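Local coordinates for protein sorbitol-6-phosphate dehydrogenase (PDB 5O3Z) that probably catalyses the interconversion of sorbitol 6-phosphate and fructose 6-phosphate with nicotinamide adenine dinucleotide, as a sorbitol-6-phosphate 2-dehydrogenase of the short-chain dehydrogenase/reductase family, at residues F109-Y120 and G157-L168; L186-M196 and G228-L238. All coordinates share one frame; numbering follows the deposited sequence.

Contact 1 (F109-Y120 and G157-L168); sequences FDLSLQVNLVGY and GYSAAKFGGVGL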
loop_
_atom_site.group_PDB
_atom_site.type_symbol
_atom_site.label_atom_id
_atom_site.label_comp_id
_atom_site.label_asym_id
_atom_site.label_seq_id
_atom_site.Cartn_x
_atom_site.Cartn_y
_atom_site.Cartn_z
ATOM N N PHE A 109 -25.363 2.257 -7.825
ATOM C CA PHE A 109 -23.971 2.624 -7.978
ATOM C C PHE A 109 -23.904 4.124 -7.850
ATOM O O PHE A 109 -23.108 4.696 -7.117
ATOM C CB PHE A 109 -23.459 2.206 -9.352
ATOM C CG PHE A 109 -21.984 2.425 -9.506
ATOM C CD1 PHE A 109 -21.114 1.486 -8.994
ATOM C CD2 PHE A 109 -21.491 3.547 -10.123
ATOM C CE1 PHE A 109 -19.759 1.648 -9.167
ATOM C CE2 PHE A 109 -20.155 3.751 -10.223
ATOM C CZ PHE A 109 -19.292 2.814 -9.724
ATOM N N ASP A 110 -24.796 4.785 -8.571
ATOM C CA ASP A 110 -24.920 6.225 -8.469
ATOM C C ASP A 110 -25.197 6.763 -7.066
ATOM O O ASP A 110 -24.567 7.752 -6.666
ATOM C CB ASP A 110 -26.003 6.764 -9.413
ATOM C CG ASP A 110 -25.427 7.257 -10.740
ATOM O OD1 ASP A 110 -24.470 8.081 -10.748
ATOM O OD2 ASP A 110 -25.947 6.811 -11.781
ATOM N N LEU A 111 -26.165 6.157 -6.371
ATOM C CA LEU A 111 -26.503 6.557 -5.009
ATOM C C LEU A 111 -25.286 6.377 -4.094
ATOM O O LEU A 111 -24.861 7.279 -3.411
ATOM C CB LEU A 111 -27.693 5.727 -4.523
ATOM C CG LEU A 111 -28.413 6.183 -3.234
ATOM C CD1 LEU A 111 -28.931 7.626 -3.286
ATOM C CD2 LEU A 111 -29.553 5.197 -2.982
ATOM N N SER A 112 -24.666 5.209 -4.164
ATOM C CA SER A 112 -23.395 5.028 -3.412
ATOM C C SER A 112 -22.435 6.180 -3.597
ATOM O O SER A 112 -21.918 6.711 -2.598
ATOM C CB SER A 112 -22.713 3.689 -3.726
ATOM O OG SER A 112 -21.524 3.589 -2.902
ATOM N N LEU A 113 -22.251 6.660 -4.834
ATOM C CA LEU A 113 -21.335 7.781 -5.084
ATOM C C LEU A 113 -21.818 9.091 -4.449
ATOM O O LEU A 113 -21.033 9.873 -3.898
ATOM C CB LEU A 113 -21.079 7.992 -6.581
ATOM C CG LEU A 113 -20.470 6.783 -7.324
ATOM C CD1 LEU A 113 -20.222 7.137 -8.784
ATOM C CD2 LEU A 113 -19.201 6.286 -6.681
ATOM N N GLN A 114 -23.123 9.317 -4.490
ATOM C CA GLN A 114 -23.683 10.573 -3.952
ATOM C C GLN A 114 -23.484 10.632 -2.415
ATOM O O GLN A 114 -22.930 11.567 -1.895
ATOM C CB GLN A 114 -25.191 10.691 -4.353
ATOM C CG GLN A 114 -25.458 11.094 -5.816
ATOM C CD GLN A 114 -24.734 12.382 -6.244
ATOM O OE1 GLN A 114 -24.675 13.351 -5.504
ATOM N NE2 GLN A 114 -24.168 12.387 -7.446
ATOM N N VAL A 115 -23.922 9.595 -1.738
ATOM C CA VAL A 115 -23.954 9.520 -0.282
ATOM C C VAL A 115 -22.509 9.378 0.249
ATOM O O VAL A 115 -22.105 10.129 1.131
ATOM C CB VAL A 115 -24.873 8.384 0.196
ATOM C CG1 VAL A 115 -24.834 8.239 1.717
ATOM C CG2 VAL A 115 -26.320 8.664 -0.219
ATOM N N ASN A 116 -21.717 8.490 -0.363
ATOM C CA ASN A 116 -20.407 8.201 0.195
ATOM C C ASN A 116 -19.332 9.136 -0.192
ATOM O O ASN A 116 -18.350 9.268 0.540
ATOM C CB ASN A 116 -20.005 6.825 -0.150
ATOM C CG ASN A 116 -20.730 5.845 0.657
ATOM O OD1 ASN A 116 -20.584 5.874 1.898
ATOM N ND2 ASN A 116 -21.545 4.984 0.021
ATOM N N LEU A 117 -19.503 9.810 -1.334
ATOM C CA LEU A 117 -18.451 10.573 -1.902
ATOM C C LEU A 117 -18.801 12.001 -2.147
ATOM O O LEU A 117 -18.096 12.854 -1.682
ATOM C CB LEU A 117 -17.932 9.887 -3.189
ATOM C CG LEU A 117 -16.641 10.307 -3.871
ATOM C CD1 LEU A 117 -15.520 10.400 -2.838
ATOM C CD2 LEU A 117 -16.345 9.241 -4.937
ATOM N N VAL A 118 -19.865 12.308 -2.904
ATOM C CA VAL A 118 -20.157 13.696 -3.197
ATOM C C VAL A 118 -20.554 14.470 -1.891
ATOM O O VAL A 118 -20.192 15.633 -1.698
ATOM C CB VAL A 118 -21.272 13.798 -4.258
ATOM C CG1 VAL A 118 -21.855 15.193 -4.323
ATOM C CG2 VAL A 118 -20.757 13.336 -5.608
ATOM N N GLY A 119 -21.264 13.805 -1.005
ATOM C CA GLY A 119 -21.589 14.395 0.291
ATOM C C GLY A 119 -20.350 14.759 1.051
ATOM O O GLY A 119 -20.292 15.806 1.689
ATOM N N TYR A 120 -19.322 13.910 0.931
ATOM C CA TYR A 120 -18.099 14.144 1.655
ATOM C C TYR A 120 -17.391 15.327 1.083
ATOM O O TYR A 120 -16.866 16.142 1.824
ATOM C CB TYR A 120 -17.252 12.859 1.747
ATOM C CG TYR A 120 -15.848 13.005 2.378
ATOM C CD1 TYR A 120 -15.597 13.860 3.443
ATOM C CD2 TYR A 120 -14.810 12.169 1.985
ATOM C CE1 TYR A 120 -14.324 13.972 4.015
ATOM C CE2 TYR A 120 -13.525 12.261 2.537
ATOM C CZ TYR A 120 -13.304 13.141 3.576
ATOM O OH TYR A 120 -12.092 13.243 4.158
ATOM N N GLY A 157 -20.218 -0.844 -5.891
ATOM C CA GLY A 157 -20.616 0.517 -5.660
ATOM C C GLY A 157 -20.038 1.089 -4.395
ATOM O O GLY A 157 -19.475 2.202 -4.350
ATOM N N TYR A 158 -20.122 0.258 -3.371
ATOM C CA TYR A 158 -19.535 0.551 -2.079
ATOM C C TYR A 158 -17.982 0.686 -2.125
ATOM O O TYR A 158 -17.475 1.663 -1.677
ATOM C CB TYR A 158 -20.034 -0.473 -1.053
ATOM C CG TYR A 158 -19.811 -0.068 0.416
ATOM C CD1 TYR A 158 -20.496 1.016 0.973
ATOM C CD2 TYR A 158 -18.918 -0.787 1.244
ATOM C CE1 TYR A 158 -20.324 1.372 2.313
ATOM C CE2 TYR A 158 -18.724 -0.432 2.593
ATOM C CZ TYR A 158 -19.447 0.644 3.125
ATOM O OH TYR A 158 -19.280 1.053 4.437
ATOM N N SER A 159 -17.251 -0.250 -2.726
ATOM C CA SER A 159 -15.792 -0.117 -2.811
ATOM C C SER A 159 -15.296 1.064 -3.642
ATOM O O SER A 159 -14.399 1.768 -3.247
ATOM C CB SER A 159 -15.150 -1.397 -3.301
ATOM O OG SER A 159 -15.153 -2.375 -2.252
ATOM N N ALA A 160 -15.906 1.266 -4.787
ATOM C CA ALA A 160 -15.592 2.386 -5.635
ATOM C C ALA A 160 -15.671 3.719 -4.835
ATOM O O ALA A 160 -14.771 4.575 -4.875
ATOM C CB ALA A 160 -16.549 2.385 -6.832
ATOM N N ALA A 161 -16.749 3.860 -4.073
ATOM C CA ALA A 161 -17.015 5.098 -3.395
ATOM C C ALA A 161 -16.125 5.261 -2.178
ATOM O O ALA A 161 -15.694 6.324 -1.933
ATOM C CB ALA A 161 -18.464 5.119 -2.966
ATOM N N LYS A 162 -15.846 4.161 -1.449
ATOM C CA LYS A 162 -15.009 4.187 -0.267
ATOM C C LYS A 162 -13.556 4.349 -0.627
ATOM O O LYS A 162 -12.890 5.139 -0.021
ATOM C CB LYS A 162 -15.198 2.938 0.599
ATOM C CG LYS A 162 -16.542 2.858 1.340
ATOM C CD LYS A 162 -16.820 4.072 2.225
ATOM C CE LYS A 162 -18.230 4.025 2.840
ATOM N NZ LYS A 162 -18.413 5.075 3.892
ATOM N N PHE A 163 -13.066 3.646 -1.640
ATOM C CA PHE A 163 -11.726 4.019 -2.162
ATOM C C PHE A 163 -11.647 5.494 -2.594
ATOM O O PHE A 163 -10.707 6.267 -2.277
ATOM C CB PHE A 163 -11.421 3.132 -3.384
ATOM C CG PHE A 163 -10.707 1.842 -3.065
ATOM C CD1 PHE A 163 -11.363 0.798 -2.428
ATOM C CD2 PHE A 163 -9.420 1.654 -3.449
ATOM C CE1 PHE A 163 -10.704 -0.384 -2.138
ATOM C CE2 PHE A 163 -8.763 0.458 -3.182
ATOM C CZ PHE A 163 -9.419 -0.574 -2.589
ATOM N N GLY A 164 -12.660 5.937 -3.326
ATOM C CA GLY A 164 -12.715 7.337 -3.741
ATOM C C GLY A 164 -12.639 8.301 -2.581
ATOM O O GLY A 164 -11.906 9.300 -2.640
ATOM N N GLY A 165 -13.248 7.925 -1.476
ATOM C CA GLY A 165 -13.038 8.730 -0.244
ATOM C C GLY A 165 -11.573 8.874 0.224
ATOM O O GLY A 165 -11.184 9.894 0.754
ATOM N N VAL A 166 -10.777 7.806 0.068
ATOM C CA VAL A 166 -9.353 7.882 0.431
ATOM C C VAL A 166 -8.681 8.881 -0.422
ATOM O O VAL A 166 -7.960 9.723 0.068
ATOM C CB VAL A 166 -8.674 6.520 0.302
ATOM C CG1 VAL A 166 -7.147 6.694 0.557
ATOM C CG2 VAL A 166 -9.360 5.552 1.258
ATOM N N GLY A 167 -8.943 8.783 -1.715
ATOM C CA GLY A 167 -8.414 9.770 -2.680
ATOM C C GLY A 167 -8.785 11.213 -2.346
ATOM O O GLY A 167 -7.945 12.110 -2.386
ATOM N N LEU A 168 -10.065 11.411 -2.032
ATOM C CA LEU A 168 -10.514 12.760 -1.639
ATOM C C LEU A 168 -9.836 13.229 -0.354
ATOM O O LEU A 168 -9.271 14.319 -0.320
ATOM C CB LEU A 168 -12.032 12.818 -1.517
ATOM C CG LEU A 168 -12.551 14.188 -1.132
ATOM C CD1 LEU A 168 -12.084 15.288 -2.070
ATOM C CD2 LEU A 168 -14.018 14.159 -1.066
HETATM O O HOH W 1 -16.157 7.537 0.483
HETATM O O HOH W 2 -18.335 8.109 3.145
#
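Ser-112 reaches across to the first turn of helix 156-176, where its OG makes a weak hydrogen bond, 2.9 Å, to Gly-157 O, a carbonyl that also takes the helical N-H of Ala-161. The lack of a side chain at Gly-157 lets the helices come close here, and Phe-109 CD1 lies against its CA. The same Ser-112 OG accepts from Asn-116 ND2 at 3.2 Å (141° at the hydrogen). That amide nitrogen also bonds Ser-112 O, opposite in face to the backbone N-H of Asn-116, and so the amide's rotation is set from its own helix. With CG beside the backbone N (chi1 -75°), OD1 is carried toward Lys-162, whose NZ gives it a weak bond of 3.1 Å. Tyr-158 and Lys-162 fit the YxxxK signature of short-chain dehydrogenases, and an asparagine on the preceding helix, such as Asn-116, is often part of the same active-site network. A pi-type turn at 114-118 shifts Val-118 N to Leu-113 O and Gly-119 N to Gln-114 O; Tyr-120 N bonds Leu-117 O, weakly, and Asn-116 O takes two waters. One, 2.8 Å from Asn-116 O, also lies 2.7 Å from Ala-161 O; the second bonds Lys-162 NZ at 3.1 Å. The lysine amine has further weak bonds to Ala-93 O and Ile-143 O. Below this polar layer the two helices run nearly parallel (11°), their apolar side tight where Leu-117 CD1 lies 3.6 Å from Gly-164 C. At the far end the Leu-168 and Tyr-120 side chains slide past each other in opposite directions; the tyrosine OH bonds Thr-169.

Contact 2 (L186-M196 and G228-L238); sequences LMLGNLLKSPM and GCDYQDVLNVL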
loop_
_atom_site.group_PDB
_atom_site.type_symbol
_atom_site.label_atom_id
_atom_site.label_comp_id
_atom_site.label_asym_id
_atom_site.label_seq_id
_atom_site.Cartn_x
_atom_site.Cartn_y
_atom_site.Cartn_z
ATOM N N LEU A 186 -11.139 6.956 8.387
ATOM C CA LEU A 186 -11.054 5.869 9.343
ATOM C C LEU A 186 -11.583 4.636 8.741
ATOM O O LEU A 186 -12.751 4.588 8.387
ATOM C CB LEU A 186 -11.859 6.171 10.644
ATOM C CG LEU A 186 -11.512 7.384 11.481
ATOM C CD1 LEU A 186 -12.177 7.303 12.876
ATOM C CD2 LEU A 186 -9.980 7.559 11.583
ATOM N N MET A 187 -10.737 3.606 8.593
ATOM C CA MET A 187 -11.141 2.445 7.893
ATOM C C MET A 187 -11.678 1.420 8.843
ATOM O O MET A 187 -10.970 0.571 9.366
ATOM C CB MET A 187 -9.980 1.942 6.972
ATOM C CG MET A 187 -9.087 3.058 6.435
ATOM S SD MET A 187 -9.947 4.240 5.357
ATOM C CE MET A 187 -10.293 3.219 3.898
ATOM N N LEU A 188 -12.970 1.428 9.073
ATOM C CA LEU A 188 -13.552 0.531 10.082
ATOM C C LEU A 188 -13.679 -0.871 9.650
ATOM O O LEU A 188 -13.969 -1.158 8.488
ATOM C CB LEU A 188 -14.958 1.013 10.477
ATOM C CG LEU A 188 -14.997 2.480 10.941
ATOM C CD1 LEU A 188 -16.375 2.787 11.456
ATOM C CD2 LEU A 188 -13.935 2.931 11.927
ATOM N N GLY A 189 -13.513 -1.816 10.589
ATOM C CA GLY A 189 -13.926 -3.179 10.351
ATOM C C GLY A 189 -15.440 -3.249 10.521
ATOM O O GLY A 189 -16.111 -2.221 10.511
ATOM N N ASN A 190 -15.950 -4.444 10.735
ATOM C CA ASN A 190 -17.370 -4.717 10.753
ATOM C C ASN A 190 -17.946 -4.415 12.137
ATOM O O ASN A 190 -17.396 -4.866 13.148
ATOM C CB ASN A 190 -17.634 -6.193 10.446
ATOM C CG ASN A 190 -17.209 -6.613 9.044
ATOM O OD1 ASN A 190 -17.670 -6.043 8.045
ATOM N ND2 ASN A 190 -16.436 -7.712 8.958
ATOM N N LEU A 191 -19.025 -3.632 12.184
ATOM C CA LEU A 191 -19.707 -3.256 13.441
ATOM C C LEU A 191 -20.791 -4.300 13.663
ATOM O O LEU A 191 -21.981 -4.085 13.382
ATOM C CB LEU A 191 -20.258 -1.866 13.296
ATOM C CG LEU A 191 -19.262 -0.843 12.749
ATOM C CD1 LEU A 191 -20.010 0.349 12.199
ATOM C CD2 LEU A 191 -18.360 -0.385 13.861
ATOM N N LEU A 192 -20.363 -5.469 14.135
ATOM C CA LEU A 192 -21.195 -6.688 14.133
ATOM C C LEU A 192 -22.500 -6.564 14.955
ATOM O O LEU A 192 -23.509 -7.198 14.639
ATOM C CB LEU A 192 -20.377 -7.878 14.635
ATOM C CG LEU A 192 -19.111 -8.269 13.884
ATOM C CD1 LEU A 192 -18.306 -9.323 14.648
ATOM C CD2 LEU A 192 -19.465 -8.780 12.503
ATOM N N LYS A 193 -22.453 -5.744 15.993
ATOM C CA LYS A 193 -23.606 -5.474 16.855
ATOM C C LYS A 193 -24.367 -4.212 16.474
ATOM O O LYS A 193 -25.224 -3.751 17.223
ATOM C CB LYS A 193 -23.124 -5.388 18.293
ATOM C CG LYS A 193 -22.790 -6.768 18.840
ATOM C CD LYS A 193 -21.913 -6.656 20.080
ATOM C CE LYS A 193 -20.873 -7.775 20.129
ATOM N NZ LYS A 193 -19.935 -7.585 21.265
ATOM N N SER A 194 -24.071 -3.654 15.309
ATOM C CA SER A 194 -24.929 -2.658 14.730
ATOM C C SER A 194 -26.281 -3.251 14.426
ATOM O O SER A 194 -26.380 -4.406 14.062
ATOM C CB SER A 194 -24.355 -2.163 13.429
ATOM O OG SER A 194 -23.243 -1.346 13.699
ATOM N N PRO A 195 -27.349 -2.462 14.603
ATOM C CA PRO A 195 -28.673 -2.829 14.048
ATOM C C PRO A 195 -28.608 -3.145 12.530
ATOM O O PRO A 195 -29.115 -4.160 12.058
ATOM C CB PRO A 195 -29.507 -1.553 14.299
ATOM C CG PRO A 195 -28.896 -0.937 15.521
ATOM C CD PRO A 195 -27.444 -1.352 15.577
ATOM N N MET A 196 -27.967 -2.245 11.797
ATOM C CA MET A 196 -27.656 -2.443 10.389
ATOM C C MET A 196 -27.173 -3.883 10.145
ATOM O O MET A 196 -27.759 -4.614 9.330
ATOM C CB MET A 196 -26.543 -1.470 9.974
ATOM C CG MET A 196 -26.801 0.019 10.266
ATOM S SD MET A 196 -26.502 0.643 11.964
ATOM C CE MET A 196 -24.716 0.981 12.018
ATOM N N GLY A 228 -15.349 -8.157 16.855
ATOM C CA GLY A 228 -15.879 -7.181 15.907
ATOM C C GLY A 228 -15.538 -5.762 16.277
ATOM O O GLY A 228 -15.012 -5.487 17.367
ATOM N N CYS A 229 -15.787 -4.812 15.391
ATOM C CA CYS A 229 -15.437 -3.437 15.710
ATOM C C CYS A 229 -16.537 -2.858 16.580
ATOM O O CYS A 229 -17.702 -3.015 16.305
ATOM C CB CYS A 229 -15.227 -2.578 14.455
ATOM S SG CYS A 229 -14.715 -0.870 14.706
ATOM N N ASP A 230 -16.197 -2.122 17.594
ATOM C CA ASP A 230 -17.291 -1.469 18.294
ATOM C C ASP A 230 -17.214 0.044 18.268
ATOM O O ASP A 230 -16.228 0.656 17.851
ATOM C CB ASP A 230 -17.520 -2.121 19.688
ATOM C CG ASP A 230 -16.457 -1.740 20.713
ATOM O OD1 ASP A 230 -15.685 -0.802 20.437
ATOM O OD2 ASP A 230 -16.420 -2.349 21.827
ATOM N N TYR A 231 -18.297 0.683 18.693
ATOM C CA TYR A 231 -18.420 2.124 18.490
ATOM C C TYR A 231 -17.404 2.873 19.285
ATOM O O TYR A 231 -16.961 3.997 18.921
ATOM C CB TYR A 231 -19.851 2.633 18.863
ATOM C CG TYR A 231 -21.053 2.186 18.020
ATOM C CD1 TYR A 231 -20.953 1.897 16.647
ATOM C CD2 TYR A 231 -22.311 2.132 18.588
ATOM C CE1 TYR A 231 -22.079 1.554 15.904
ATOM C CE2 TYR A 231 -23.437 1.777 17.850
ATOM C CZ TYR A 231 -23.313 1.483 16.510
ATOM O OH TYR A 231 -24.426 1.138 15.786
ATOM N N GLN A 232 -17.041 2.310 20.438
ATOM C CA GLN A 232 -16.058 2.976 21.282
ATOM C C GLN A 232 -14.649 2.995 20.644
ATOM O O GLN A 232 -13.911 3.960 20.770
ATOM C CB GLN A 232 -16.034 2.341 22.700
ATOM C CG GLN A 232 -15.120 3.067 23.671
ATOM C CD GLN A 232 -15.677 4.394 24.092
ATOM O OE1 GLN A 232 -16.855 4.469 24.447
ATOM N NE2 GLN A 232 -14.901 5.407 24.050
ATOM N N ASP A 233 -14.293 1.935 19.936
ATOM C CA ASP A 233 -12.983 1.951 19.192
ATOM C C ASP A 233 -12.968 3.087 18.206
ATOM O O ASP A 233 -12.052 3.801 18.095
ATOM C CB ASP A 233 -12.778 0.653 18.432
ATOM C CG ASP A 233 -12.874 -0.548 19.286
ATOM O OD1 ASP A 233 -12.228 -0.581 20.367
ATOM O OD2 ASP A 233 -13.575 -1.454 18.867
ATOM N N VAL A 234 -14.083 3.290 17.526
ATOM C CA VAL A 234 -14.176 4.376 16.583
ATOM C C VAL A 234 -13.947 5.720 17.223
ATOM O O VAL A 234 -13.123 6.533 16.783
ATOM C CB VAL A 234 -15.529 4.341 15.829
ATOM C CG1 VAL A 234 -15.605 5.468 14.810
ATOM C CG2 VAL A 234 -15.719 3.018 15.100
ATOM N N LEU A 235 -14.736 5.971 18.282
ATOM C CA LEU A 235 -14.626 7.165 19.087
ATOM C C LEU A 235 -13.219 7.438 19.561
ATOM O O LEU A 235 -12.711 8.535 19.393
ATOM C CB LEU A 235 -15.649 7.059 20.250
ATOM C CG LEU A 235 -15.786 8.262 21.190
ATOM C CD1 LEU A 235 -16.174 9.529 20.439
ATOM C CD2 LEU A 235 -16.834 7.944 22.253
ATOM N N ASN A 236 -12.539 6.377 20.041
ATOM C CA ASN A 236 -11.184 6.487 20.607
ATOM C C ASN A 236 -10.248 7.073 19.625
ATOM O O ASN A 236 -9.612 8.118 19.873
ATOM C CB ASN A 236 -10.719 5.106 21.135
ATOM C CG ASN A 236 -11.362 4.756 22.490
ATOM O OD1 ASN A 236 -11.928 5.638 23.143
ATOM N ND2 ASN A 236 -11.307 3.459 22.906
ATOM N N VAL A 237 -10.219 6.436 18.436
ATOM C CA VAL A 237 -9.335 6.820 17.355
ATOM C C VAL A 237 -9.723 8.213 16.800
ATOM O O VAL A 237 -8.874 9.085 16.540
ATOM C CB VAL A 237 -9.413 5.753 16.237
ATOM C CG1 VAL A 237 -8.676 6.195 14.997
ATOM C CG2 VAL A 237 -8.890 4.388 16.686
ATOM N N LEU A 238 -11.013 8.386 16.574
ATOM C CA LEU A 238 -11.512 9.707 16.171
ATOM C C LEU A 238 -10.975 10.827 17.075
ATOM O O LEU A 238 -10.412 11.854 16.620
ATOM C CB LEU A 238 -13.032 9.674 16.107
ATOM C CG LEU A 238 -13.680 10.897 15.435
ATOM C CD1 LEU A 238 -15.029 10.470 14.900
ATOM C CD2 LEU A 238 -13.859 12.057 16.395
#
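Leu-188 and Val-234 meet at about a right angle, the leucine's forked end straddling one valine methyl: CD2 is 3.6 Å and CD1 3.7 Å from Val-234 CG2. Two residues earlier on the same face of the strand, Leu-186 slides past Val-237 in the opposite direction, its CD2 3.9 Å from Val-237 CG1, while its other branch, CD1, leans on the backbone and CB of Leu-238. Strand 186-188 and helix 231-238 run almost antiparallel (166°), the return leg of a beta-alpha-beta crossover: the chain leaves strand 182-188, comes back along helix 231-242 and enters the neighbouring parallel strand 253-256 of the Rossmann sheet. Beyond the strand the contact turns to backbone. Cys-229 N donates to Asn-190 O at 2.8 Å, fairly straight at 156°, and Leu-191 CA-H points at Cys-229 O. Leu-191, at the centre of an inverse gamma turn, keeps CG beside its backbone N (chi1 -49°), which brings CD2 to 3.8 Å from Cys-229 SG and CD1 to the edge of the Tyr-231 ring. Leu-192 CD1 drops onto the bare CA of Gly-228. Around the phenol oxygen of Tyr-231 gather Pro-195 CD and Met-196 CE, the methionine side chain coming from the direction opposite to the tyrosine's. Ser-194 OG stands nearer, 3.5 Å from Tyr-231 OH, a weak contact whose proton also has Leu-191 O within reach. The helix itself starts in a capping box: Asp-230 OD1 takes Asp-233 N, and Asp-233 OD2 takes Asp-230 N at 3.0 Å. The Tyr-231 ring also meets that of Phe-21 of helix 17-28.

In the fold
The two contacts lie about 19 Å apart between centres and follow one another in the chain, helix 156-176 running on into strand 182-188. They touch where Val-166 CG2 comes within 3.6 Å of Met-187 CE, the strand lying between the helix pair and helix 231-242. Contact 1 is buried, helix on helix, at a face shared with the second subunit, and its chemistry is a polar, water-bearing network beside an apolar seam. Contact 2 is only partly buried: sheet-to-helix hydrocarbon at one end, loop backbone bonding at the other, and residues such as Val-237 packing against the third subunit.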